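Local coordinates for protein lipid II:glycine glycyltransferase (Staphylococcus aureus, PDB 6SNR) that probably catalyses transfer of the first glycine of the pentaglycine cross-bridge from glycyl-tRNA to the lysine side chain of lipid II, at residues 28-33 with 54-59; 335-340 with 352-357. All blocks are in the same frame, centred on the assembly; numbering follows the deposited sequence.

In the fold
Interaction 1 comes first along the chain and is complete before interaction 2 begins. Their centres lie 25 Å apart, their nearest atoms about 12 Å, and they do not touch. Each packs a helix against a mixed sheet, but the sheets differ: strand 50-61 belongs to the one that also holds 39-47 and 68-78, strand 351-356 to the one with 315-323 and 146-151. The FemAB family belongs to the acetyltransferase clan, and two such alpha/beta layers fit its build of paired acetyltransferase-like halves. Helix 27-33 also bonds to residues around helix 210-220, while interaction 2 sits near the centre of the chain, inside the second layer.

Interaction 1. Residues 28-33 with 54-59; sequences KWAETK and VAQLLF
Helix 27-33 packs on one face of a mixed sheet, directly over strand 50-61, with A30 set against Q56 and L58. The short segments run almost exactly parallel, 2° apart, with their axes 10.1 Å from each other, the ordinary spacing of a helix on a sheet. A30 is the residue whose CA comes nearest the strand, and its CB points at it. A30 CB meets the amide end of Q56, 3.6 Å from Q56 CD, and lies 4.0 Å from L58 CD2. Q56 and L58, two residues apart, project from the same side of the strand. With CG anti to the backbone N (chi1 -179°) and the chain extended beyond it, Q56 reaches straight out to the methyl group.

One turn further along the helix, K33 offers only the root of its chain. Its CG touches the other methyl of L58, CD1, at 4.2 Å; a turn at chi2 (-69°) then sends an extended chain, and the amine at its end, away from the strand. On the helix itself, T32 OG1 donates to W29 O over 2.7 Å, on a lone pair, and sits above the centre of the W29 ring.

A40 of strand 39-47 adds to the apolar contact, touching both A30 and L58. K28, pointing away, forms salt bridges with E222 and D223, and T32 O accepts from N215. The arrangement is typical of alpha/beta layer packing, a helix aligned with the strand it covers.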
loop_
_atom_site.group_PDB
_atom_site.type_symbol
_atom_site.label_atom_id
_atom_site.label_comp_id
_atom_site.label_asym_id
_atom_site.label_seq_id
_atom_site.Cartn_x
_atom_site.Cartn_y
_atom_site.Cartn_z
ATOM N N LYS A 28 9.457 -5.429 13.562
ATOM C CA LYS A 28 9.001 -6.600 12.837
ATOM C C LYS A 28 9.375 -6.527 11.340
ATOM O O LYS A 28 9.478 -7.559 10.696
ATOM C CB LYS A 28 7.483 -6.783 12.992
ATOM C CG LYS A 28 7.030 -7.044 14.397
ATOM C CD LYS A 28 7.577 -8.333 14.944
ATOM C CE LYS A 28 6.726 -8.768 16.144
ATOM N NZ LYS A 28 5.270 -8.948 15.797
ATOM N N TRP A 29 9.607 -5.313 10.831
ATOM C CA TRP A 29 10.164 -5.209 9.452
ATOM C C TRP A 29 11.598 -5.775 9.435
ATOM O O TRP A 29 11.997 -6.546 8.528
ATOM C CB TRP A 29 10.157 -3.787 8.964
ATOM C CG TRP A 29 10.700 -3.691 7.590
ATOM C CD1 TRP A 29 11.968 -3.325 7.236
ATOM C CD2 TRP A 29 10.027 -4.039 6.376
ATOM N NE1 TRP A 29 12.119 -3.428 5.891
ATOM C CE2 TRP A 29 10.950 -3.854 5.332
ATOM C CE3 TRP A 29 8.736 -4.493 6.068
ATOM C CZ2 TRP A 29 10.613 -4.058 4.005
ATOM C CZ3 TRP A 29 8.414 -4.724 4.764
ATOM C CH2 TRP A 29 9.353 -4.508 3.739
ATOM N N ALA A 30 12.393 -5.431 10.442
ATOM C CA ALA A 30 13.733 -6.066 10.559
ATOM C C ALA A 30 13.661 -7.562 10.613
ATOM O O ALA A 30 14.479 -8.251 9.992
ATOM C CB ALA A 30 14.492 -5.510 11.753
ATOM N N GLU A 31 12.628 -8.114 11.259
ATOM C CA GLU A 31 12.488 -9.558 11.271
ATOM C C GLU A 31 12.391 -10.128 9.863
ATOM O O GLU A 31 12.957 -11.178 9.590
ATOM C CB GLU A 31 11.270 -10.022 12.095
ATOM C CG GLU A 31 11.407 -9.760 13.565
ATOM C CD GLU A 31 12.315 -10.743 14.270
ATOM O OE1 GLU A 31 12.617 -11.821 13.713
ATOM O OE2 GLU A 31 12.732 -10.407 15.396
ATOM N N THR A 32 11.709 -9.423 8.949
ATOM C CA THR A 32 11.526 -9.908 7.575
ATOM C C THR A 32 12.819 -9.917 6.779
ATOM O O THR A 32 12.962 -10.639 5.805
ATOM C CB THR A 32 10.482 -9.107 6.767
ATOM O OG1 THR A 32 11.064 -7.867 6.315
ATOM C CG2 THR A 32 9.248 -8.864 7.530
ATOM N N LYS A 33 13.770 -9.095 7.189
ATOM C CA LYS A 33 14.999 -8.987 6.436
ATOM C C LYS A 33 16.064 -10.009 6.850
ATOM O O LYS A 33 17.111 -10.110 6.193
ATOM C CB LYS A 33 15.539 -7.565 6.544
ATOM C CG LYS A 33 14.600 -6.528 5.925
ATOM C CD LYS A 33 14.520 -6.654 4.403
ATOM C CE LYS A 33 13.617 -5.591 3.799
ATOM N NZ LYS A 33 13.663 -5.633 2.306
ATOM N N VAL A 54 15.128 7.806 17.405
ATOM C CA VAL A 54 15.538 6.425 17.357
ATOM C C VAL A 54 15.985 6.062 15.975
ATOM O O VAL A 54 15.767 6.839 15.015
ATOM C CB VAL A 54 14.388 5.467 17.751
ATOM C CG1 VAL A 54 13.850 5.845 19.118
ATOM C CG2 VAL A 54 13.261 5.525 16.710
ATOM N N ALA A 55 16.617 4.922 15.871
ATOM C CA ALA A 55 16.967 4.370 14.570
ATOM C C ALA A 55 17.202 2.881 14.684
ATOM O O ALA A 55 17.725 2.378 15.684
ATOM C CB ALA A 55 18.174 5.106 13.985
ATOM N N GLN A 56 16.763 2.158 13.675
ATOM C CA GLN A 56 17.021 0.780 13.496
ATOM C C GLN A 56 18.018 0.608 12.339
ATOM O O GLN A 56 17.787 1.049 11.220
ATOM C CB GLN A 56 15.724 0.058 13.144
ATOM C CG GLN A 56 15.900 -1.383 12.955
ATOM C CD GLN A 56 14.581 -2.082 12.929
ATOM O OE1 GLN A 56 13.848 -2.035 11.925
ATOM N NE2 GLN A 56 14.253 -2.694 14.029
ATOM N N LEU A 57 19.153 0.031 12.654
ATOM C CA LEU A 57 20.276 -0.181 11.721
ATOM C C LEU A 57 20.253 -1.579 11.230
ATOM O O LEU A 57 20.187 -2.543 12.033
ATOM C CB LEU A 57 21.627 0.075 12.473
ATOM C CG LEU A 57 22.031 1.489 12.863
ATOM C CD1 LEU A 57 21.034 2.314 13.619
ATOM C CD2 LEU A 57 23.353 1.392 13.655
ATOM N N LEU A 58 20.310 -1.783 9.915
ATOM C CA LEU A 58 20.402 -3.087 9.350
ATOM C C LEU A 58 21.794 -3.233 8.773
ATOM O O LEU A 58 22.260 -2.394 8.006
ATOM C CB LEU A 58 19.375 -3.314 8.226
ATOM C CG LEU A 58 17.929 -3.315 8.745
ATOM C CD1 LEU A 58 16.918 -3.377 7.584
ATOM C CD2 LEU A 58 17.718 -4.488 9.666
ATOM N N PHE A 59 22.418 -4.345 9.096
ATOM C CA PHE A 59 23.741 -4.702 8.540
ATOM C C PHE A 59 23.726 -5.920 7.652
ATOM O O PHE A 59 23.045 -6.924 7.948
ATOM C CB PHE A 59 24.722 -4.997 9.740
ATOM C CG PHE A 59 25.053 -3.805 10.540
ATOM C CD1 PHE A 59 26.131 -3.009 10.258
ATOM C CD2 PHE A 59 24.312 -3.459 11.662
ATOM C CE1 PHE A 59 26.425 -1.900 11.007
ATOM C CE2 PHE A 59 24.593 -2.349 12.396
ATOM C CZ PHE A 59 25.661 -1.539 12.097
#

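Interaction 2. Residues 335-340 with 352-357; sequences HMQYTM and YDFGGT
The beta-alpha-beta crossover formed by strand 315-323, helix 332-347 and strand 351-356 is joined by a buried side-chain hydrogen bond between its helix and its last strand. Here the Y352 hydroxyl donates to the side-chain carbonyl of Q337, a short bond of 2.6 Å from OH to OE1. The donor stands tilted 32° from the carbonyl plane. The amide and phenol planes are nearly perpendicular, and the amide oxygen lies at the edge of the Y352 ring, near its plane. Q337 does not start out toward the strand; a bend at chi2 (-65°) brings its amide round to it.

The same amide crosses F354 at a slant, its plane 30° from that ring, with Q337 OE1 3.5 Å from F354 CE2. Y352 and F354 in turn meet edge to face: Y352 CE1 lies 3.6 Å above the F354 ring plane, offset toward the rim. M340 closes in on the phenol from the next turn of the helix, CE lying 3.3 Å from Y352 OH and CB 4.1 Å from Y352 CE2.

D353, between the two aromatic residues, opens an Asx turn: its OD1 accepts from G355 N at 2.8 Å, and G355 has a positive phi there.

Around this core, Y318 of strand 315-323 touches both Q337 and Y352, A307 of strand 302-312 lies against M340, and the F354 ring meets F373 of helix 368-374 and W377 just after it.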
loop_
_atom_site.group_PDB
_atom_site.type_symbol
_atom_site.label_atom_id
_atom_site.label_comp_id
_atom_site.label_asym_id
_atom_site.label_seq_id
_atom_site.Cartn_x
_atom_site.Cartn_y
_atom_site.Cartn_z
ATOM N N HIS A 335 -12.826 -1.946 -6.726
ATOM C CA HIS A 335 -13.538 -2.248 -5.504
ATOM C C HIS A 335 -12.555 -2.433 -4.336
ATOM O O HIS A 335 -12.703 -1.813 -3.269
ATOM C CB HIS A 335 -14.391 -3.516 -5.695
ATOM C CG HIS A 335 -15.465 -3.660 -4.683
ATOM N ND1 HIS A 335 -16.289 -4.773 -4.608
ATOM C CD2 HIS A 335 -15.828 -2.860 -3.665
ATOM C CE1 HIS A 335 -17.101 -4.645 -3.585
ATOM N NE2 HIS A 335 -16.854 -3.487 -3.003
ATOM N N MET A 336 -11.528 -3.238 -4.628
ATOM C CA MET A 336 -10.429 -3.512 -3.671
ATOM C C MET A 336 -9.743 -2.250 -3.138
ATOM O O MET A 336 -9.665 -2.058 -1.890
ATOM C CB MET A 336 -9.367 -4.422 -4.300
ATOM C CG MET A 336 -8.562 -5.189 -3.257
ATOM S SD MET A 336 -7.471 -6.361 -4.088
ATOM C CE MET A 336 -6.422 -5.399 -5.116
ATOM N N GLN A 337 -9.347 -1.375 -4.046
ATOM C CA GLN A 337 -8.633 -0.121 -3.643
ATOM C C GLN A 337 -9.469 0.738 -2.716
ATOM O O GLN A 337 -9.010 1.168 -1.654
ATOM C CB GLN A 337 -8.187 0.717 -4.819
ATOM C CG GLN A 337 -7.032 0.126 -5.599
ATOM C CD GLN A 337 -5.741 0.044 -4.783
ATOM O OE1 GLN A 337 -5.581 0.745 -3.769
ATOM N NE2 GLN A 337 -4.801 -0.780 -5.257
ATOM N N TYR A 338 -10.708 1.026 -3.104
ATOM C CA TYR A 338 -11.531 1.906 -2.304
ATOM C C TYR A 338 -11.832 1.297 -0.927
ATOM O O TYR A 338 -11.826 1.991 0.081
ATOM C CB TYR A 338 -12.832 2.210 -3.106
ATOM C CG TYR A 338 -13.803 3.174 -2.443
ATOM C CD1 TYR A 338 -13.418 4.463 -2.110
ATOM C CD2 TYR A 338 -15.141 2.827 -2.236
ATOM C CE1 TYR A 338 -14.304 5.388 -1.555
ATOM C CE2 TYR A 338 -16.041 3.752 -1.684
ATOM C CZ TYR A 338 -15.607 5.021 -1.345
ATOM O OH TYR A 338 -16.468 5.962 -0.800
ATOM N N THR A 339 -12.126 -0.013 -0.894
ATOM C CA THR A 339 -12.365 -0.745 0.359
ATOM C C THR A 339 -11.134 -0.648 1.299
ATOM O O THR A 339 -11.300 -0.410 2.503
ATOM C CB THR A 339 -12.745 -2.205 0.099
ATOM O OG1 THR A 339 -13.941 -2.233 -0.713
ATOM C CG2 THR A 339 -13.039 -2.871 1.378
ATOM N N MET A 340 -9.948 -0.794 0.716
ATOM C CA MET A 340 -8.705 -0.809 1.514
ATOM C C MET A 340 -8.419 0.570 2.071
ATOM O O MET A 340 -7.970 0.698 3.226
ATOM C CB MET A 340 -7.496 -1.352 0.717
ATOM C CG MET A 340 -7.579 -2.860 0.498
ATOM S SD MET A 340 -6.109 -3.571 -0.241
ATOM C CE MET A 340 -6.019 -2.671 -1.751
ATOM N N TYR A 352 -2.414 6.967 2.487
ATOM C CA TYR A 352 -2.441 5.669 1.807
ATOM C C TYR A 352 -1.445 5.767 0.652
ATOM O O TYR A 352 -1.616 6.520 -0.316
ATOM C CB TYR A 352 -3.854 5.381 1.326
ATOM C CG TYR A 352 -4.101 4.068 0.649
ATOM C CD1 TYR A 352 -3.922 3.902 -0.735
ATOM C CD2 TYR A 352 -4.599 2.994 1.361
ATOM C CE1 TYR A 352 -4.184 2.697 -1.356
ATOM C CE2 TYR A 352 -4.866 1.792 0.754
ATOM C CZ TYR A 352 -4.677 1.645 -0.605
ATOM O OH TYR A 352 -4.944 0.454 -1.215
ATOM N N ASP A 353 -0.303 5.087 0.807
ATOM C CA ASP A 353 0.855 5.240 -0.050
ATOM C C ASP A 353 0.902 4.114 -1.083
ATOM O O ASP A 353 1.066 2.922 -0.761
ATOM C CB ASP A 353 2.101 5.244 0.876
ATOM C CG ASP A 353 3.374 5.588 0.175
ATOM O OD1 ASP A 353 3.465 5.523 -1.059
ATOM O OD2 ASP A 353 4.334 5.877 0.921
ATOM N N PHE A 354 0.783 4.481 -2.366
ATOM C CA PHE A 354 0.879 3.524 -3.459
ATOM C C PHE A 354 2.298 3.145 -3.863
ATOM O O PHE A 354 2.486 2.370 -4.799
ATOM C CB PHE A 354 0.195 4.094 -4.703
ATOM C CG PHE A 354 -1.301 3.985 -4.689
ATOM C CD1 PHE A 354 -2.068 4.985 -4.134
ATOM C CD2 PHE A 354 -1.939 2.959 -5.372
ATOM C CE1 PHE A 354 -3.452 4.913 -4.156
ATOM C CE2 PHE A 354 -3.348 2.894 -5.413
ATOM C CZ PHE A 354 -4.082 3.866 -4.811
ATOM N N GLY A 355 3.296 3.743 -3.207
ATOM C CA GLY A 355 4.691 3.477 -3.478
ATOM C C GLY A 355 5.249 4.254 -4.667
ATOM O O GLY A 355 4.683 5.259 -5.080
ATOM N N GLY A 356 6.328 3.720 -5.252
ATOM C CA GLY A 356 7.188 4.506 -6.102
ATOM C C GLY A 356 6.667 4.907 -7.470
ATOM O O GLY A 356 5.860 4.206 -8.069
ATOM N N THR A 357 7.258 5.979 -7.956
ATOM C CA THR A 357 6.998 6.484 -9.310
ATOM C C THR A 357 8.136 7.372 -9.734
ATOM O O THR A 357 8.784 7.999 -8.923
ATOM C CB THR A 357 5.648 7.246 -9.333
ATOM O OG1 THR A 357 5.261 7.513 -10.715
ATOM C CG2 THR A 357 5.690 8.530 -8.583
#